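Long-range contacts in 3-oxoacyl-[acyl-carrier protein] synthase (Thermus thermophilus, PDB 1UB7), which probably catalyses the condensation of acetyl-CoA with malonyl-ACP that initiates fatty acid synthesis: residues Trp113-Leu117 with Leu133-Ala137; Gly136-Leu140 with Asn276-Ala280. All coordinates share one frame; numbering follows the deposited sequence.

Interaction 1: residues Trp113-Leu117 with Leu133-Ala137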
ATOM      1  N   TRP A 113      -7.605  -6.781   0.735  1.00 30.17           N
ATOM      2  CA  TRP A 113      -7.435  -7.615   1.917  1.00 27.65           C
ATOM      3  C   TRP A 113      -6.783  -8.954   1.620  1.00 32.00           C
ATOM      4  O   TRP A 113      -5.920  -9.416   2.386  1.00 30.50           O
ATOM      5  CB  TRP A 113      -8.770  -7.843   2.617  1.00 28.09           C
ATOM      6  CG  TRP A 113      -8.590  -8.383   4.006  1.00 28.65           C
ATOM      7  CD1 TRP A 113      -8.054  -7.730   5.061  1.00 31.81           C
ATOM      8  CD2 TRP A 113      -8.954  -9.689   4.485  1.00 32.59           C
ATOM      9  NE1 TRP A 113      -8.060  -8.532   6.176  1.00 32.03           N
ATOM     10  CE2 TRP A 113      -8.612  -9.741   5.851  1.00 30.08           C
ATOM     11  CE3 TRP A 113      -9.538 -10.818   3.889  1.00 35.57           C
ATOM     12  CZ2 TRP A 113      -8.835 -10.872   6.639  1.00 30.98           C
ATOM     13  CZ3 TRP A 113      -9.760 -11.946   4.672  1.00 39.36           C
ATOM     14  CH2 TRP A 113      -9.408 -11.961   6.038  1.00 40.66           C
ATOM     15  N   ILE A 114      -7.204  -9.587   0.526  1.00 32.70           N
ATOM     16  CA  ILE A 114      -6.619 -10.866   0.131  1.00 32.47           C
ATOM     17  C   ILE A 114      -5.171 -10.597  -0.288  1.00 32.06           C
ATOM     18  O   ILE A 114      -4.279 -11.423  -0.044  1.00 31.17           O
ATOM     19  CB  ILE A 114      -7.378 -11.505  -1.034  1.00 31.42           C
ATOM     20  CG1 ILE A 114      -8.837 -11.740  -0.644  1.00 38.25           C
ATOM     21  CG2 ILE A 114      -6.750 -12.829  -1.381  1.00 27.32           C
ATOM     22  CD1 ILE A 114      -9.658 -12.377  -1.751  1.00 31.87           C
ATOM     23  N   TYR A 115      -4.959  -9.454  -0.945  1.00 25.12           N
ATOM     24  CA  TYR A 115      -3.624  -9.026  -1.350  1.00 24.67           C
ATOM     25  C   TYR A 115      -2.789  -8.921  -0.059  1.00 27.22           C
ATOM     26  O   TYR A 115      -1.664  -9.419   0.015  1.00 24.66           O
ATOM     27  CB  TYR A 115      -3.702  -7.654  -2.024  1.00 28.55           C
ATOM     28  CG  TYR A 115      -3.642  -7.702  -3.525  1.00 35.12           C
ATOM     29  CD1 TYR A 115      -4.533  -8.496  -4.258  1.00 34.45           C
ATOM     30  CD2 TYR A 115      -2.673  -6.980  -4.225  1.00 28.30           C
ATOM     31  CE1 TYR A 115      -4.456  -8.570  -5.650  1.00 34.13           C
ATOM     32  CE2 TYR A 115      -2.587  -7.047  -5.621  1.00 37.10           C
ATOM     33  CZ  TYR A 115      -3.485  -7.843  -6.323  1.00 33.65           C
ATOM     34  OH  TYR A 115      -3.425  -7.892  -7.690  1.00 38.47           O
ATOM     35  N   ALA A 116      -3.362  -8.295   0.970  1.00 24.98           N
ATOM     36  CA  ALA A 116      -2.656  -8.149   2.251  1.00 30.64           C
ATOM     37  C   ALA A 116      -2.353  -9.498   2.918  1.00 33.13           C
ATOM     38  O   ALA A 116      -1.327  -9.655   3.586  1.00 26.39           O
ATOM     39  CB  ALA A 116      -3.467  -7.278   3.208  1.00 26.51           C
ATOM     40  N   LEU A 117      -3.254 -10.462   2.751  1.00 29.99           N
ATOM     41  CA  LEU A 117      -3.060 -11.776   3.349  1.00 34.07           C
ATOM     42  C   LEU A 117      -1.874 -12.439   2.673  1.00 34.04           C
ATOM     43  O   LEU A 117      -1.041 -13.059   3.338  1.00 34.32           O
ATOM     44  CB  LEU A 117      -4.325 -12.654   3.199  1.00 32.77           C
ATOM     45  CG  LEU A 117      -5.583 -12.243   3.992  1.00 38.49           C
ATOM     46  CD1 LEU A 117      -6.748 -13.159   3.643  1.00 29.20           C
ATOM     47  CD2 LEU A 117      -5.297 -12.304   5.496  1.00 29.12           C
ATOM     48  N   LEU A 133      -0.593  -8.219  11.350  1.00 20.90           N
ATOM     49  CA  LEU A 133      -1.982  -7.832  11.545  1.00 24.54           C
ATOM     50  C   LEU A 133      -2.448  -7.287  10.205  1.00 24.81           C
ATOM     51  O   LEU A 133      -2.010  -6.224   9.791  1.00 24.35           O
ATOM     52  CB  LEU A 133      -2.124  -6.743  12.625  1.00 26.25           C
ATOM     53  CG  LEU A 133      -3.546  -6.182  12.865  1.00 26.96           C
ATOM     54  CD1 LEU A 133      -4.486  -7.278  13.383  1.00 20.64           C
ATOM     55  CD2 LEU A 133      -3.489  -5.048  13.867  1.00 22.18           C
ATOM     56  N   ALA A 134      -3.321  -8.027   9.527  1.00 21.59           N
ATOM     57  CA  ALA A 134      -3.838  -7.619   8.225  1.00 28.40           C
ATOM     58  C   ALA A 134      -5.266  -7.069   8.369  1.00 30.11           C
ATOM     59  O   ALA A 134      -6.201  -7.802   8.691  1.00 30.49           O
ATOM     60  CB  ALA A 134      -3.807  -8.816   7.266  1.00 27.43           C
ATOM     61  N   VAL A 135      -5.434  -5.777   8.122  1.00 31.41           N
ATOM     62  CA  VAL A 135      -6.742  -5.153   8.279  1.00 29.67           C
ATOM     63  C   VAL A 135      -7.387  -4.742   6.955  1.00 34.04           C
ATOM     64  O   VAL A 135      -6.717  -4.224   6.067  1.00 29.72           O
ATOM     65  CB  VAL A 135      -6.631  -3.893   9.168  1.00 34.38           C
ATOM     66  CG1 VAL A 135      -7.968  -3.172   9.237  1.00 38.55           C
ATOM     67  CG2 VAL A 135      -6.130  -4.268  10.549  1.00 31.32           C
ATOM     68  N   GLY A 136      -8.687  -5.002   6.832  1.00 35.52           N
ATOM     69  CA  GLY A 136      -9.442  -4.603   5.654  1.00 30.85           C
ATOM     70  C   GLY A 136     -10.429  -3.586   6.200  1.00 32.87           C
ATOM     71  O   GLY A 136     -11.319  -3.958   6.956  1.00 32.11           O
ATOM     72  N   ALA A 137     -10.267  -2.307   5.860  1.00 33.81           N
ATOM     73  CA  ALA A 137     -11.161  -1.267   6.378  1.00 35.05           C
ATOM     74  C   ALA A 137     -11.481  -0.163   5.373  1.00 38.20           C
ATOM     75  O   ALA A 137     -10.577   0.437   4.778  1.00 31.08           O
ATOM     76  CB  ALA A 137     -10.560  -0.650   7.648  1.00 34.25           C
TER

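Interaction 2: residues Gly136-Leu140 with Asn276-Ala280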
ATOM      1  N   GLY A 136      -8.687  -5.002   6.832  1.00 35.52           N
ATOM      2  CA  GLY A 136      -9.442  -4.603   5.654  1.00 30.85           C
ATOM      3  C   GLY A 136     -10.429  -3.586   6.200  1.00 32.87           C
ATOM      4  O   GLY A 136     -11.319  -3.958   6.956  1.00 32.11           O
ATOM      5  N   ALA A 137     -10.267  -2.307   5.860  1.00 33.81           N
ATOM      6  CA  ALA A 137     -11.161  -1.267   6.378  1.00 35.05           C
ATOM      7  C   ALA A 137     -11.481  -0.163   5.373  1.00 38.20           C
ATOM      8  O   ALA A 137     -10.577   0.437   4.778  1.00 31.08           O
ATOM      9  CB  ALA A 137     -10.560  -0.650   7.648  1.00 34.25           C
ATOM     10  N   GLU A 138     -12.779   0.120   5.229  1.00 43.40           N
ATOM     11  CA  GLU A 138     -13.293   1.124   4.282  1.00 41.43           C
ATOM     12  C   GLU A 138     -14.410   2.013   4.803  1.00 37.81           C
ATOM     13  O   GLU A 138     -15.367   1.529   5.388  1.00 44.18           O
ATOM     14  CB  GLU A 138     -13.828   0.433   3.027  1.00 39.29           C
ATOM     15  CG  GLU A 138     -12.772  -0.197   2.159  1.00 52.08           C
ATOM     16  CD  GLU A 138     -12.159   0.786   1.191  1.00 50.49           C
ATOM     17  OE1 GLU A 138     -11.868   1.932   1.594  1.00 52.59           O
ATOM     18  OE2 GLU A 138     -11.958   0.405   0.021  1.00 60.30           O
ATOM     19  N   ALA A 139     -14.291   3.313   4.566  1.00 40.01           N
ATOM     20  CA  ALA A 139     -15.328   4.267   4.955  1.00 39.83           C
ATOM     21  C   ALA A 139     -15.791   4.889   3.637  1.00 39.56           C
ATOM     22  O   ALA A 139     -15.549   6.060   3.370  1.00 37.74           O
ATOM     23  CB  ALA A 139     -14.758   5.341   5.872  1.00 45.04           C
ATOM     24  N   LEU A 140     -16.447   4.091   2.806  1.00 39.65           N
ATOM     25  CA  LEU A 140     -16.900   4.570   1.509  1.00 47.69           C
ATOM     26  C   LEU A 140     -17.901   5.701   1.604  1.00 48.39           C
ATOM     27  O   LEU A 140     -17.971   6.545   0.716  1.00 50.24           O
ATOM     28  CB  LEU A 140     -17.474   3.410   0.706  1.00 42.86           C
ATOM     29  CG  LEU A 140     -16.343   2.433   0.364  1.00 56.22           C
ATOM     30  CD1 LEU A 140     -16.898   1.065  -0.033  1.00 51.17           C
ATOM     31  CD2 LEU A 140     -15.478   3.058  -0.737  1.00 38.84           C
ATOM     32  N   ASN A 276     -21.764  -3.359   0.095  1.00 55.95           N
ATOM     33  CA  ASN A 276     -20.398  -3.631  -0.342  1.00 55.62           C
ATOM     34  C   ASN A 276     -19.425  -2.890   0.574  1.00 49.23           C
ATOM     35  O   ASN A 276     -19.256  -1.683   0.451  1.00 46.46           O
ATOM     36  CB  ASN A 276     -20.200  -3.152  -1.790  1.00 58.97           C
ATOM     37  CG  ASN A 276     -18.879  -3.623  -2.402  1.00 58.74           C
ATOM     38  OD1 ASN A 276     -17.842  -3.671  -1.739  1.00 47.47           O
ATOM     39  ND2 ASN A 276     -18.914  -3.952  -3.686  1.00 63.98           N
ATOM     40  N   THR A 277     -18.791  -3.613   1.492  1.00 49.14           N
ATOM     41  CA  THR A 277     -17.827  -2.997   2.404  1.00 47.98           C
ATOM     42  C   THR A 277     -16.401  -3.099   1.893  1.00 43.32           C
ATOM     43  O   THR A 277     -15.450  -2.973   2.654  1.00 47.55           O
ATOM     44  CB  THR A 277     -17.856  -3.636   3.781  1.00 44.85           C
ATOM     45  OG1 THR A 277     -17.514  -5.025   3.664  1.00 35.76           O
ATOM     46  CG2 THR A 277     -19.226  -3.462   4.402  1.00 42.47           C
ATOM     47  N   SER A 278     -16.260  -3.360   0.603  1.00 41.84           N
ATOM     48  CA  SER A 278     -14.955  -3.420  -0.019  1.00 37.55           C
ATOM     49  C   SER A 278     -13.993  -4.379   0.666  1.00 35.31           C
ATOM     50  O   SER A 278     -14.305  -5.550   0.852  1.00 38.22           O
ATOM     51  CB  SER A 278     -14.365  -2.014  -0.045  1.00 41.24           C
ATOM     52  OG  SER A 278     -13.148  -1.989  -0.753  1.00 52.38           O
ATOM     53  N   THR A 279     -12.818  -3.881   1.032  1.00 31.88           N
ATOM     54  CA  THR A 279     -11.810  -4.720   1.687  1.00 33.11           C
ATOM     55  C   THR A 279     -12.278  -5.414   2.970  1.00 31.75           C
ATOM     56  O   THR A 279     -11.750  -6.465   3.323  1.00 36.08           O
ATOM     57  CB  THR A 279     -10.526  -3.910   2.009  1.00 37.55           C
ATOM     58  OG1 THR A 279     -10.866  -2.735   2.761  1.00 32.48           O
ATOM     59  CG2 THR A 279      -9.816  -3.507   0.722  1.00 34.58           C
ATOM     60  N   ALA A 280     -13.263  -4.842   3.664  1.00 26.61           N
ATOM     61  CA  ALA A 280     -13.769  -5.444   4.900  1.00 30.28           C
ATOM     62  C   ALA A 280     -14.752  -6.570   4.637  1.00 32.13           C
ATOM     63  O   ALA A 280     -15.095  -7.342   5.531  1.00 38.08           O
ATOM     64  CB  ALA A 280     -14.444  -4.379   5.767  1.00 29.32           C
TER

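Interaction 1: residues Trp113-Leu117 with Leu133-Ala137
Helix residues 113-117 run almost exactly antiparallel to strand residues 133-137, at 174°, and the two short axes come within 8.0 Å. They draw closest at the start of the helix, where the CA atoms of Trp-113 and Gly-136 are 5.2 Å apart; one turn on, Ala-116 CA and Ala-134 CA are separated by 6.1 Å. Trp-113 bridges the gap. Its chi1 of -165° turns CG away from the backbone N and swings the indole toward the strand, which it meets with its pyrrole side. Trp-113 NE1 donates to Ala-134 O over 3.2 Å with an N-H...O angle of 158°. The oxygen lies close to the ring plane, yet the donor sits well above the plane of the carbonyl rather than on a lone pair, while Ala-134 also takes part in backbone hydrogen bonding with Ala-162 of the next strand. Beside this bond, Trp-113 CD1 comes obliquely to 3.3 Å from Gly-136 N, an approach possible because the glycine has no side chain on this face. Leu-117 helps to fix the ring, its CD1 lying 3.4 Å above one indole face and displaced toward the rim. The other methyl, Leu-117 CD2, reaches Ala-134 CB at 4.2 Å. Ala-116 CB lies 4.4 Å from Ala-134 CB; both side chains are small, which lets helix and sheet come close. The helix and strand form the second half of a beta-alpha-beta crossover from strand 102-107, with strand 72-78 lying between the two parallel strands. Within the thiolase fold, helix 112-125 is the buried helix that follows the predicted nucleophile Cys-110. Helix 281-292 packs against Trp-113 through Ile-282, Pro-283 and Leu-286, whereas Val-135 faces helix 50-64 across the sheet.

Interaction 2: residues Gly136-Leu140 with Asn276-Ala280
Gly-136 and Ala-280 bring their CA atoms to 4.5 Å, where the end of strand 131-138 meets the loop leading into helix 281-292. This is the tight side of the contact. Ala-280 CB rests on Gly-136 O at 3.4 Å, and the glycine allows the backbone of Thr-279 to close in on it. Thr-279 and Glu-138 cross at about a right angle, Thr-279 OG1 lying 3.2 Å from Glu-138 CG; the polar partner of that hydroxyl is Ala-78 O, on the adjacent strand, and its proximity to Ala-137 N makes no hydrogen bond. Glu-138 also packs along Ser-278, with Glu-138 CG 3.3 Å from Ser-278 CB. A bend at chi2 (-85°) folds its carboxylate back beside the serine. Ser-278 OG, held away from its own backbone N by a chi1 of -174°, donates to the anti lone pair of Glu-138 OE2 over 2.8 Å. The packing is looser toward Leu-140, although this side too is buried. Here Leu-140 CD1 makes the approach, 3.7 Å from Asn-276 O and 4.0 Å from Ser-278 CB, and Phe-155 borders both Leu-140 and Asn-276. The loop also braces itself: Asn-276 OD1 accepts from Ser-278 N at 2.8 Å in an Asx turn, with the N-H lying in the carbonyl plane. The same OD1 is hydrogen-bonded to His-246 NE2, a pairing of two predicted active-site residues. Asn-80 adds a bond to Glu-138 OE2 and Thr-81 one to OE1, so hydroxyl and amide groups bond both oxygens of this buried carboxylate and would probably stabilise its ionised form. Through Ser-278, bonded to Glu-138 by its hydroxyl and to Asn-276 by its backbone N, the strand end is linked indirectly to the predicted active-site asparagine, which may steady its amide.

How the interactions relate
Both interactions use strand 131-138 and share Gly-136 and Ala-137, their centres lying about 11 Å apart in the buried middle of the subunit. Interaction 1 is local in sequence, joining the helix to the strand that follows it, whereas the two segments of interaction 2 are 136 residues apart at their closest ends. The N-terminal and C-terminal family regions therefore meet on one strand. They touch directly where Trp-113 CB packs 3.4 Å from Thr-279 O. Strand 131-138 thus connects the helix following the predicted nucleophile Cys-110 with the loop carrying Asn-276, consistent with an active site assembled from both halves of the thiolase fold.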